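Local atomic coordinates of HMG-CoA Lyase (Bacillus subtilis subsp. subtilis, PDB entry 1YDO), a protein that belongs to the HMGL-like family and folds as a TIM barrel with a core of parallel strands. Residues A[38-51]-A[66-80]. Sequence-based numbering, arbitrary orientation.
Sequences SRTGLSYIEITSFV and AKGIDREKGVTYAAL
Y77 reaches the end of helix 27-38 with its hydroxyl, OH donating to S38 OG over 2.7 Å. The same oxygen accepts the backbone N-H of E72 in a nearly straight bond (2.8 Å, 174°), so the phenol end is gripped from both segments; I34 O in turn holds S38 OG. V75 CG1 and I69 CD1 lie over opposite faces of the Y77 ring, near its rim, while I47 CG2 meets the ring edge at CD1. With I47 CG1 set between its backbone N and carbonyl carbon (chi1 60°), CD1 extends to A66, 3.6 Å from its CA. F50 turns its ring edge to A79 CB, 3.5 Å from CE1.

Behind these side chains strands 44-49 and 76-80 run parallel: I45 N bonds to T76 O, A78 N to I45 O, and F50 N to L80 O. On the other sheet face Y44 brings CZ within 3.6 Å of A78 CB, its hydroxyl bonded to E97. Beside turn 70-73, R39 NH1 forms salt bridges to D70 and, weakly, E72. In this beta-alpha-beta unit of the TIM barrel, an apolar layer fills between the bonded strands and helices 27-38 and 62-68, with the buried tyrosine hydroxyl satisfied as both donor and acceptor.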
loop_
_atom_site.group_PDB
_atom_site.type_symbol
_atom_site.label_atom_id
_atom_site.label_comp_id
_atom_site.label_asym_id
_atom_site.label_seq_id
_atom_site.Cartn_x
_atom_site.Cartn_y
_atom_site.Cartn_z
ATOM N N SER A 38 1.470 -18.619 -16.782
ATOM C CA SER A 38 2.372 -18.722 -17.935
ATOM C C SER A 38 1.896 -17.867 -19.097
ATOM O O SER A 38 2.686 -17.165 -19.721
ATOM C CB SER A 38 2.477 -20.170 -18.410
ATOM O OG SER A 38 2.990 -21.019 -17.396
ATOM N N ARG A 39 0.610 -17.930 -19.406
ATOM C CA ARG A 39 0.102 -17.131 -20.506
ATOM C C ARG A 39 -0.580 -15.878 -19.988
ATOM O O ARG A 39 -1.702 -15.552 -20.366
ATOM C CB ARG A 39 -0.859 -17.956 -21.374
ATOM C CG ARG A 39 -2.091 -18.487 -20.680
ATOM C CD ARG A 39 -2.890 -19.366 -21.651
ATOM N NE ARG A 39 -2.185 -20.609 -21.983
ATOM C CZ ARG A 39 -2.199 -21.714 -21.237
ATOM N NH1 ARG A 39 -1.517 -22.782 -21.631
ATOM N NH2 ARG A 39 -2.910 -21.762 -20.112
ATOM N N THR A 40 0.123 -15.169 -19.120
ATOM C CA THR A 40 -0.403 -13.954 -18.538
ATOM C C THR A 40 0.422 -12.757 -19.015
ATOM O O THR A 40 -0.054 -11.619 -19.072
ATOM C CB THR A 40 -0.357 -14.052 -17.012
ATOM O OG1 THR A 40 -1.351 -13.191 -16.454
ATOM C CG2 THR A 40 1.009 -13.648 -16.489
ATOM N N GLY A 41 1.664 -13.029 -19.385
ATOM C CA GLY A 41 2.528 -11.970 -19.855
ATOM C C GLY A 41 3.790 -11.994 -19.029
ATOM O O GLY A 41 4.839 -11.512 -19.448
ATOM N N LEU A 42 3.683 -12.554 -17.834
ATOM C CA LEU A 42 4.843 -12.663 -16.961
ATOM C C LEU A 42 5.915 -13.445 -17.725
ATOM O O LEU A 42 5.593 -14.304 -18.539
ATOM C CB LEU A 42 4.459 -13.410 -15.679
ATOM C CG LEU A 42 3.662 -12.643 -14.628
ATOM C CD1 LEU A 42 3.038 -13.607 -13.653
ATOM C CD2 LEU A 42 4.582 -11.666 -13.907
ATOM N N SER A 43 7.181 -13.147 -17.459
ATOM C CA SER A 43 8.286 -13.820 -18.129
ATOM C C SER A 43 9.149 -14.606 -17.143
ATOM O O SER A 43 10.234 -15.060 -17.495
ATOM C CB SER A 43 9.174 -12.801 -18.839
ATOM O OG SER A 43 9.894 -12.036 -17.909
ATOM N N TYR A 44 8.678 -14.753 -15.909
ATOM C CA TYR A 44 9.429 -15.473 -14.891
ATOM C C TYR A 44 8.472 -15.981 -13.828
ATOM O O TYR A 44 7.647 -15.227 -13.329
ATOM C CB TYR A 44 10.457 -14.539 -14.279
ATOM C CG TYR A 44 11.357 -15.191 -13.273
ATOM C CD1 TYR A 44 10.918 -15.441 -11.976
ATOM C CD2 TYR A 44 12.677 -15.498 -13.599
ATOM C CE1 TYR A 44 11.776 -15.973 -11.020
ATOM C CE2 TYR A 44 13.543 -16.028 -12.651
ATOM C CZ TYR A 44 13.087 -16.258 -11.358
ATOM O OH TYR A 44 13.951 -16.730 -10.392
ATOM N N ILE A 45 8.583 -17.261 -13.479
ATOM C CA ILE A 45 7.691 -17.851 -12.493
ATOM C C ILE A 45 8.345 -18.953 -11.674
ATOM O O ILE A 45 8.751 -19.961 -12.238
ATOM C CB ILE A 45 6.499 -18.502 -13.174
ATOM C CG1 ILE A 45 5.796 -17.520 -14.095
ATOM C CG2 ILE A 45 5.560 -19.038 -12.129
ATOM C CD1 ILE A 45 4.571 -18.118 -14.751
ATOM N N GLU A 46 8.448 -18.785 -10.358
ATOM C CA GLU A 46 9.009 -19.861 -9.553
ATOM C C GLU A 46 7.908 -20.896 -9.358
ATOM O O GLU A 46 7.122 -20.790 -8.424
ATOM C CB GLU A 46 9.438 -19.368 -8.193
ATOM C CG GLU A 46 10.628 -18.486 -8.230
ATOM C CD GLU A 46 11.281 -18.359 -6.862
ATOM O OE1 GLU A 46 12.213 -17.532 -6.714
ATOM O OE2 GLU A 46 10.867 -19.089 -5.932
ATOM N N ILE A 47 7.849 -21.894 -10.230
ATOM C CA ILE A 47 6.810 -22.907 -10.137
ATOM C C ILE A 47 6.748 -23.659 -8.816
ATOM O O ILE A 47 5.666 -24.035 -8.374
ATOM C CB ILE A 47 6.953 -23.930 -11.256
ATOM C CG1 ILE A 47 8.318 -24.609 -11.156
ATOM C CG2 ILE A 47 6.803 -23.251 -12.605
ATOM C CD1 ILE A 47 8.499 -25.742 -12.136
ATOM N N THR A 48 7.892 -23.881 -8.177
ATOM C CA THR A 48 7.896 -24.618 -6.915
ATOM C C THR A 48 9.243 -24.594 -6.210
ATOM O O THR A 48 10.191 -23.953 -6.671
ATOM C CB THR A 48 7.551 -26.082 -7.138
ATOM O OG1 THR A 48 7.564 -26.781 -5.887
ATOM C CG2 THR A 48 8.582 -26.715 -8.065
ATOM N N SER A 49 9.315 -25.313 -5.089
ATOM C CA SER A 49 10.535 -25.414 -4.290
ATOM C C SER A 49 10.942 -26.868 -4.131
ATOM O O SER A 49 10.098 -27.734 -3.895
ATOM C CB SER A 49 10.330 -24.801 -2.900
ATOM O OG SER A 49 11.332 -25.229 -1.995
ATOM N N PHE A 50 12.236 -27.135 -4.262
ATOM C CA PHE A 50 12.737 -28.492 -4.122
ATOM C C PHE A 50 13.366 -28.747 -2.770
ATOM O O PHE A 50 14.326 -29.506 -2.649
ATOM C CB PHE A 50 13.726 -28.825 -5.240
ATOM C CG PHE A 50 13.071 -29.043 -6.558
ATOM C CD1 PHE A 50 12.932 -28.005 -7.460
ATOM C CD2 PHE A 50 12.525 -30.273 -6.871
ATOM C CE1 PHE A 50 12.253 -28.196 -8.668
ATOM C CE2 PHE A 50 11.843 -30.469 -8.073
ATOM C CZ PHE A 50 11.705 -29.434 -8.967
ATOM N N VAL A 51 12.836 -28.085 -1.752
ATOM C CA VAL A 51 13.321 -28.312 -0.404
ATOM C C VAL A 51 12.664 -29.639 -0.001
ATOM O O VAL A 51 11.586 -29.953 -0.501
ATOM C CB VAL A 51 12.839 -27.205 0.538
ATOM C CG1 VAL A 51 13.264 -27.506 1.971
ATOM C CG2 VAL A 51 13.382 -25.884 0.074
ATOM N N ALA A 66 6.477 -29.640 -11.600
ATOM C CA ALA A 66 7.535 -29.186 -12.492
ATOM C C ALA A 66 7.437 -29.821 -13.877
ATOM O O ALA A 66 7.981 -29.287 -14.846
ATOM C CB ALA A 66 8.907 -29.477 -11.869
ATOM N N LYS A 67 6.745 -30.959 -13.965
ATOM C CA LYS A 67 6.582 -31.679 -15.230
ATOM C C LYS A 67 5.165 -31.565 -15.756
ATOM O O LYS A 67 4.883 -31.993 -16.873
ATOM C CB LYS A 67 6.934 -33.160 -15.053
ATOM C CG LYS A 67 8.398 -33.423 -14.760
ATOM C CD LYS A 67 8.652 -34.891 -14.475
ATOM C CE LYS A 67 10.132 -35.160 -14.227
ATOM N NZ LYS A 67 10.385 -36.584 -13.837
ATOM N N GLY A 68 4.277 -30.988 -14.955
ATOM C CA GLY A 68 2.895 -30.842 -15.377
ATOM C C GLY A 68 2.561 -29.547 -16.099
ATOM O O GLY A 68 1.723 -29.538 -17.005
ATOM N N ILE A 69 3.210 -28.453 -15.703
ATOM C CA ILE A 69 2.959 -27.147 -16.306
ATOM C C ILE A 69 3.070 -27.157 -17.829
ATOM O O ILE A 69 3.716 -28.026 -18.414
ATOM C CB ILE A 69 3.940 -26.087 -15.780
ATOM C CG1 ILE A 69 5.361 -26.417 -16.247
ATOM C CG2 ILE A 69 3.877 -26.023 -14.263
ATOM C CD1 ILE A 69 6.340 -25.266 -16.101
ATOM N N ASP A 70 2.433 -26.179 -18.463
ATOM C CA ASP A 70 2.466 -26.063 -19.913
ATOM C C ASP A 70 3.832 -25.623 -20.414
ATOM O O ASP A 70 4.293 -26.081 -21.456
ATOM C CB ASP A 70 1.410 -25.070 -20.391
ATOM C CG ASP A 70 0.041 -25.670 -20.426
ATOM O OD1 ASP A 70 -0.934 -24.890 -20.470
ATOM O OD2 ASP A 70 -0.053 -26.924 -20.423
ATOM N N ARG A 71 4.477 -24.725 -19.680
ATOM C CA ARG A 71 5.796 -24.243 -20.069
ATOM C C ARG A 71 5.745 -23.494 -21.408
ATOM O O ARG A 71 5.893 -24.083 -22.475
ATOM C CB ARG A 71 6.765 -25.427 -20.142
ATOM C CG ARG A 71 8.203 -25.005 -20.085
ATOM C CD ARG A 71 9.074 -26.036 -19.407
ATOM N NE ARG A 71 8.679 -26.327 -18.032
ATOM C CZ ARG A 71 9.517 -26.797 -17.110
ATOM N NH1 ARG A 71 9.103 -27.044 -15.878
ATOM N NH2 ARG A 71 10.790 -26.994 -17.417
ATOM N N GLU A 72 5.530 -22.186 -21.324
ATOM C CA GLU A 72 5.438 -21.322 -22.491
ATOM C C GLU A 72 6.796 -20.758 -22.866
ATOM O O GLU A 72 7.719 -20.723 -22.042
ATOM C CB GLU A 72 4.496 -20.159 -22.200
ATOM C CG GLU A 72 3.129 -20.595 -21.687
ATOM C CD GLU A 72 2.163 -20.947 -22.802
ATOM O OE1 GLU A 72 1.211 -21.736 -22.551
ATOM O OE2 GLU A 72 2.347 -20.415 -23.924
ATOM N N LYS A 73 6.904 -20.296 -24.107
ATOM C CA LYS A 73 8.144 -19.721 -24.611
ATOM C C LYS A 73 8.343 -18.286 -24.131
ATOM O O LYS A 73 7.394 -17.512 -24.005
ATOM C CB LYS A 73 8.160 -19.783 -26.144
ATOM C CG LYS A 73 6.787 -19.912 -26.782
ATOM C CD LYS A 73 5.898 -18.725 -26.442
ATOM C CE LYS A 73 4.430 -19.072 -26.605
ATOM N NZ LYS A 73 4.055 -20.190 -25.698
ATOM N N GLY A 74 9.593 -17.949 -23.863
ATOM C CA GLY A 74 9.915 -16.623 -23.387
ATOM C C GLY A 74 9.673 -16.530 -21.892
ATOM O O GLY A 74 9.860 -15.471 -21.288
ATOM N N VAL A 75 9.261 -17.647 -21.293
ATOM C CA VAL A 75 8.988 -17.692 -19.871
ATOM C C VAL A 75 10.097 -18.423 -19.168
ATOM O O VAL A 75 10.506 -19.487 -19.601
ATOM C CB VAL A 75 7.678 -18.418 -19.580
ATOM C CG1 VAL A 75 7.379 -18.348 -18.089
ATOM C CG2 VAL A 75 6.544 -17.793 -20.371
ATOM N N THR A 76 10.589 -17.849 -18.081
ATOM C CA THR A 76 11.663 -18.478 -17.332
ATOM C C THR A 76 11.055 -19.161 -16.105
ATOM O O THR A 76 10.591 -18.492 -15.189
ATOM C CB THR A 76 12.707 -17.435 -16.882
ATOM O OG1 THR A 76 13.131 -16.671 -18.017
ATOM C CG2 THR A 76 13.921 -18.111 -16.280
ATOM N N TYR A 77 11.046 -20.492 -16.094
ATOM C CA TYR A 77 10.504 -21.246 -14.967
ATOM C C TYR A 77 11.620 -21.582 -13.985
ATOM O O TYR A 77 12.566 -22.302 -14.305
ATOM C CB TYR A 77 9.811 -22.513 -15.472
ATOM C CG TYR A 77 8.600 -22.222 -16.342
ATOM C CD1 TYR A 77 7.332 -22.085 -15.783
ATOM C CD2 TYR A 77 8.741 -22.021 -17.712
ATOM C CE1 TYR A 77 6.228 -21.747 -16.565
ATOM C CE2 TYR A 77 7.654 -21.683 -18.511
ATOM C CZ TYR A 77 6.399 -21.544 -17.932
ATOM O OH TYR A 77 5.340 -21.178 -18.713
ATOM N N ALA A 78 11.505 -21.038 -12.779
ATOM C CA ALA A 78 12.516 -21.248 -11.756
ATOM C C ALA A 78 11.962 -21.999 -10.553
ATOM O O ALA A 78 10.749 -22.091 -10.363
ATOM C CB ALA A 78 13.100 -19.894 -11.310
ATOM N N ALA A 79 12.864 -22.529 -9.740
ATOM C CA ALA A 79 12.472 -23.250 -8.544
ATOM C C ALA A 79 13.503 -23.006 -7.457
ATOM O O ALA A 79 14.668 -22.725 -7.732
ATOM C CB ALA A 79 12.376 -24.707 -8.840
ATOM N N LEU A 80 13.068 -23.102 -6.218
ATOM C CA LEU A 80 13.982 -22.898 -5.131
ATOM C C LEU A 80 14.830 -24.158 -4.991
ATOM O O LEU A 80 14.298 -25.259 -5.000
ATOM C CB LEU A 80 13.209 -22.665 -3.847
ATOM C CG LEU A 80 14.005 -21.893 -2.793
ATOM C CD1 LEU A 80 14.205 -20.466 -3.263
ATOM C CD2 LEU A 80 13.255 -21.920 -1.494
#